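Local coordinates for protein titin (Homo sapiens, PDB 2J8H) that is the giant elastic protein of muscle, represented here by a rigid pair of immunoglobulin domains from its A-band part, at residues L94-K106 and I124-I136. Sequence-based numbering, arbitrary orientation.
Sequences LEVEVPAKIHLPK and IKIPFSGKPDPVI
His103 and Ser129 each turn the first side-chain atom beyond CB beside their own backbone N (chi1 -54° and -59°), and this brings ring and hydroxyl together: His103 NE2 meets Ser129 OG at 2.6 Å, the oxygen lying at the ring edge near its plane. Just before His103, strands 94-102 and 124-131 run antiparallel. Val98 and Lys131 exchange two nearly straight backbone bonds, each on a carbonyl lone pair, and Val98 CG2 lies alongside Lys131 CG, 3.9 Å away. Lys101 and Ser129 form the next reciprocal pair, with the register shifted by one residue; within this beta bulge Gly130 CA makes a CH-O contact of 3.3 Å to Val98 O. His103 N continues the pairing to Pro127 O at 3.0 Å. Ile102 crosses Ile126 at an angle, their CG2 methyls pressed to a tight 3.4 Å, while Leu104 CD2 packs on Ile126 CD1. The Asn182 amide bonds Val98 O and Ala100 N at the bulge, and Asp187 holds Lys101 NZ in a salt bridge. The long strand 86-102 thus runs out of the first Ig domain and pairs with strand 123-131 of the second, a direct domain junction consistent with the rigid conformation of this titin tandem.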
loop_
_atom_site.group_PDB
_atom_site.type_symbol
_atom_site.label_atom_id
_atom_site.label_comp_id
_atom_site.label_asym_id
_atom_site.label_seq_id
_atom_site.Cartn_x
_atom_site.Cartn_y
_atom_site.Cartn_z
ATOM N N LEU A 94 -8.112 5.421 19.237
ATOM C CA LEU A 94 -7.471 4.752 18.141
ATOM C C LEU A 94 -6.139 4.173 18.651
ATOM O O LEU A 94 -5.320 4.891 19.209
ATOM C CB LEU A 94 -7.213 5.757 17.036
ATOM C CG LEU A 94 -6.447 5.250 15.812
ATOM C CD1 LEU A 94 -7.031 3.945 15.230
ATOM C CD2 LEU A 94 -6.409 6.355 14.774
ATOM N N GLU A 95 -5.943 2.871 18.503
ATOM C CA GLU A 95 -4.663 2.280 18.760
ATOM C C GLU A 95 -4.149 1.835 17.409
ATOM O O GLU A 95 -4.911 1.375 16.569
ATOM C CB GLU A 95 -4.793 1.127 19.751
ATOM C CG GLU A 95 -4.778 1.634 21.201
ATOM C CD GLU A 95 -5.765 0.930 22.119
ATOM O OE1 GLU A 95 -5.627 -0.312 22.312
ATOM O OE2 GLU A 95 -6.653 1.641 22.682
ATOM N N VAL A 96 -2.859 2.018 17.184
ATOM C CA VAL A 96 -2.276 1.749 15.881
ATOM C C VAL A 96 -1.323 0.600 16.051
ATOM O O VAL A 96 -0.398 0.655 16.868
ATOM C CB VAL A 96 -1.563 2.980 15.278
ATOM C CG1 VAL A 96 -0.886 2.611 13.950
ATOM C CG2 VAL A 96 -2.558 4.146 15.094
ATOM N N GLU A 97 -1.570 -0.451 15.281
ATOM C CA GLU A 97 -0.816 -1.678 15.386
ATOM C C GLU A 97 0.383 -1.545 14.464
ATOM O O GLU A 97 0.235 -1.248 13.277
ATOM C CB GLU A 97 -1.652 -2.890 14.953
ATOM C CG GLU A 97 -3.106 -2.904 15.463
ATOM C CD GLU A 97 -3.942 -4.001 14.810
ATOM O OE1 GLU A 97 -3.700 -4.335 13.615
ATOM O OE2 GLU A 97 -4.824 -4.547 15.504
ATOM N N VAL A 98 1.571 -1.725 15.023
ATOM C CA VAL A 98 2.795 -1.665 14.230
ATOM C C VAL A 98 3.542 -2.955 14.513
ATOM O O VAL A 98 3.947 -3.204 15.662
ATOM C CB VAL A 98 3.670 -0.453 14.619
ATOM C CG1 VAL A 98 4.886 -0.362 13.705
ATOM C CG2 VAL A 98 2.846 0.853 14.602
ATOM N N PRO A 99 3.684 -3.814 13.502
ATOM C CA PRO A 99 4.439 -5.055 13.684
ATOM C C PRO A 99 5.859 -4.797 14.155
ATOM O O PRO A 99 6.462 -3.793 13.750
ATOM C CB PRO A 99 4.455 -5.650 12.272
ATOM C CG PRO A 99 3.254 -5.120 11.655
ATOM C CD PRO A 99 3.144 -3.720 12.135
ATOM N N ALA A 100 6.399 -5.676 14.997
ATOM C CA ALA A 100 7.787 -5.510 15.437
ATOM C C ALA A 100 8.676 -5.603 14.233
ATOM O O ALA A 100 8.529 -6.528 13.437
ATOM C CB ALA A 100 8.191 -6.563 16.473
ATOM N N LYS A 101 9.623 -4.677 14.110
ATOM C CA LYS A 101 10.466 -4.630 12.931
ATOM C C LYS A 101 11.808 -4.032 13.282
ATOM O O LYS A 101 11.888 -3.058 14.007
ATOM C CB LYS A 101 9.764 -3.825 11.817
ATOM C CG LYS A 101 10.504 -3.768 10.484
ATOM C CD LYS A 101 10.404 -5.055 9.686
ATOM C CE LYS A 101 11.480 -5.130 8.517
ATOM N NZ LYS A 101 12.872 -5.501 8.970
ATOM N N ILE A 102 12.861 -4.656 12.788
ATOM C CA ILE A 102 14.224 -4.161 12.963
ATOM C C ILE A 102 14.596 -3.435 11.672
ATOM O O ILE A 102 14.346 -3.955 10.594
ATOM C CB ILE A 102 15.225 -5.313 13.170
ATOM C CG1 ILE A 102 14.981 -6.039 14.480
ATOM C CG2 ILE A 102 16.648 -4.790 13.133
ATOM C CD1 ILE A 102 14.990 -5.152 15.691
ATOM N N HIS A 103 15.173 -2.247 11.801
ATOM C CA HIS A 103 15.515 -1.396 10.655
ATOM C C HIS A 103 17.003 -1.138 10.619
ATOM O O HIS A 103 17.487 -0.203 11.258
ATOM C CB HIS A 103 14.846 -0.032 10.772
ATOM C CG HIS A 103 13.366 -0.090 10.968
ATOM N ND1 HIS A 103 12.508 -0.526 9.990
ATOM C CD2 HIS A 103 12.593 0.250 12.027
ATOM C CE1 HIS A 103 11.264 -0.467 10.444
ATOM N NE2 HIS A 103 11.293 -0.003 11.677
ATOM N N LEU A 104 17.732 -1.923 9.844
ATOM C CA LEU A 104 19.172 -1.706 9.664
ATOM C C LEU A 104 19.427 -0.522 8.738
ATOM O O LEU A 104 19.074 -0.566 7.552
ATOM C CB LEU A 104 19.820 -2.945 9.074
ATOM C CG LEU A 104 19.839 -4.232 9.887
ATOM C CD1 LEU A 104 20.579 -5.313 9.058
ATOM C CD2 LEU A 104 20.443 -4.041 11.272
ATOM N N PRO A 105 20.056 0.546 9.247
ATOM C CA PRO A 105 20.364 1.663 8.359
ATOM C C PRO A 105 21.252 1.291 7.160
ATOM O O PRO A 105 20.983 1.684 6.020
ATOM C CB PRO A 105 21.091 2.632 9.278
ATOM C CG PRO A 105 20.632 2.293 10.642
ATOM C CD PRO A 105 20.468 0.821 10.631
ATOM N N LYS A 106 22.301 0.519 7.426
ATOM C CA LYS A 106 23.264 0.122 6.368
ATOM C C LYS A 106 23.529 -1.362 6.435
ATOM O O LYS A 106 23.744 -1.893 7.513
ATOM C CB LYS A 106 24.600 0.810 6.566
ATOM C CG LYS A 106 24.591 2.287 6.485
ATOM C CD LYS A 106 26.028 2.803 6.432
ATOM C CE LYS A 106 26.559 2.849 5.010
ATOM N NZ LYS A 106 28.077 2.888 4.988
ATOM N N ILE A 124 26.548 -0.994 18.732
ATOM C CA ILE A 124 25.819 -1.449 17.553
ATOM C C ILE A 124 24.394 -0.949 17.742
ATOM O O ILE A 124 23.636 -1.533 18.518
ATOM C CB ILE A 124 25.860 -2.981 17.399
ATOM C CG1 ILE A 124 27.309 -3.496 17.477
ATOM C CG2 ILE A 124 25.207 -3.367 16.080
ATOM C CD1 ILE A 124 27.451 -4.987 17.378
ATOM N N LYS A 125 24.068 0.153 17.071
ATOM C CA LYS A 125 22.820 0.886 17.287
ATOM C C LYS A 125 21.792 0.486 16.240
ATOM O O LYS A 125 22.017 0.678 15.040
ATOM C CB LYS A 125 23.056 2.394 17.242
ATOM C CG LYS A 125 21.813 3.233 17.596
ATOM C CD LYS A 125 22.080 4.727 17.591
ATOM C CE LYS A 125 20.831 5.512 17.987
ATOM N NZ LYS A 125 21.062 6.999 18.135
ATOM N N ILE A 126 20.669 -0.061 16.694
ATOM C CA ILE A 126 19.680 -0.655 15.820
ATOM C C ILE A 126 18.299 -0.043 16.050
ATOM O O ILE A 126 17.678 -0.285 17.108
ATOM C CB ILE A 126 19.543 -2.166 16.046
ATOM C CG1 ILE A 126 20.901 -2.878 15.958
ATOM C CG2 ILE A 126 18.666 -2.756 14.954
ATOM C CD1 ILE A 126 21.543 -2.782 14.572
ATOM N N PRO A 127 17.814 0.762 15.090
ATOM C CA PRO A 127 16.447 1.257 15.223
ATOM C C PRO A 127 15.438 0.135 15.090
ATOM O O PRO A 127 15.673 -0.833 14.368
ATOM C CB PRO A 127 16.306 2.241 14.063
ATOM C CG PRO A 127 17.665 2.452 13.547
ATOM C CD PRO A 127 18.457 1.268 13.872
ATOM N N PHE A 128 14.321 0.247 15.794
ATOM C CA PHE A 128 13.238 -0.694 15.607
ATOM C C PHE A 128 11.878 -0.026 15.763
ATOM O O PHE A 128 11.759 1.060 16.300
ATOM C CB PHE A 128 13.371 -1.844 16.602
ATOM C CG PHE A 128 13.194 -1.426 17.997
ATOM C CD1 PHE A 128 11.941 -1.316 18.533
ATOM C CD2 PHE A 128 14.285 -1.103 18.783
ATOM C CE1 PHE A 128 11.764 -0.917 19.803
ATOM C CE2 PHE A 128 14.097 -0.687 20.085
ATOM C CZ PHE A 128 12.859 -0.585 20.587
ATOM N N SER A 129 10.853 -0.707 15.265
ATOM C CA SER A 129 9.477 -0.260 15.405
ATOM C C SER A 129 8.685 -1.379 16.061
ATOM O O SER A 129 9.095 -2.545 16.051
ATOM C CB SER A 129 8.881 0.020 14.023
ATOM O OG SER A 129 9.626 1.008 13.324
ATOM N N GLY A 130 7.538 -1.018 16.617
ATOM C CA GLY A 130 6.611 -2.009 17.136
ATOM C C GLY A 130 5.656 -1.398 18.125
ATOM O O GLY A 130 6.069 -0.675 19.013
ATOM N N LYS A 131 4.375 -1.662 17.948
ATOM C CA LYS A 131 3.352 -1.227 18.895
ATOM C C LYS A 131 2.368 -2.379 18.931
ATOM O O LYS A 131 1.780 -2.707 17.899
ATOM C CB LYS A 131 2.650 0.065 18.429
ATOM C CG LYS A 131 3.531 1.316 18.412
ATOM C CD LYS A 131 3.752 1.895 19.799
ATOM C CE LYS A 131 5.095 2.629 19.882
ATOM N NZ LYS A 131 5.167 3.368 21.169
ATOM N N PRO A 132 2.198 -3.019 20.100
ATOM C CA PRO A 132 2.825 -2.788 21.382
ATOM C C PRO A 132 4.334 -2.782 21.333
ATOM O O PRO A 132 4.924 -3.434 20.486
ATOM C CB PRO A 132 2.322 -3.964 22.231
ATOM C CG PRO A 132 1.061 -4.292 21.698
ATOM C CD PRO A 132 1.197 -4.088 20.200
ATOM N N ASP A 133 4.956 -2.037 22.237
ATOM C CA ASP A 133 6.410 -1.938 22.280
ATOM C C ASP A 133 6.959 -3.360 22.328
ATOM O O ASP A 133 6.488 -4.177 23.118
ATOM C CB ASP A 133 6.887 -1.141 23.508
ATOM C CG ASP A 133 6.447 0.335 23.488
ATOM O OD1 ASP A 133 5.899 0.805 22.470
ATOM O OD2 ASP A 133 6.658 1.039 24.498
ATOM N N PRO A 134 7.912 -3.683 21.441
ATOM C CA PRO A 134 8.396 -5.044 21.333
ATOM C C PRO A 134 9.426 -5.458 22.393
ATOM O O PRO A 134 10.091 -4.615 22.997
ATOM C CB PRO A 134 9.016 -5.067 19.947
ATOM C CG PRO A 134 9.515 -3.718 19.766
ATOM C CD PRO A 134 8.566 -2.807 20.461
ATOM N N VAL A 135 9.480 -6.761 22.657
ATOM C CA VAL A 135 10.542 -7.329 23.438
ATOM C C VAL A 135 11.769 -7.419 22.540
ATOM O O VAL A 135 11.691 -7.915 21.427
ATOM C CB VAL A 135 10.195 -8.710 23.947
ATOM C CG1 VAL A 135 11.403 -9.307 24.666
ATOM C CG2 VAL A 135 8.970 -8.636 24.910
ATOM N N ILE A 136 12.887 -6.912 23.042
ATOM C CA ILE A 136 14.132 -6.870 22.311
ATOM C C ILE A 136 15.071 -7.881 22.917
ATOM O O ILE A 136 15.208 -7.946 24.134
ATOM C CB ILE A 136 14.792 -5.489 22.427
ATOM C CG1 ILE A 136 13.938 -4.417 21.743
ATOM C CG2 ILE A 136 16.243 -5.518 21.905
ATOM C CD1 ILE A 136 13.630 -4.646 20.270
#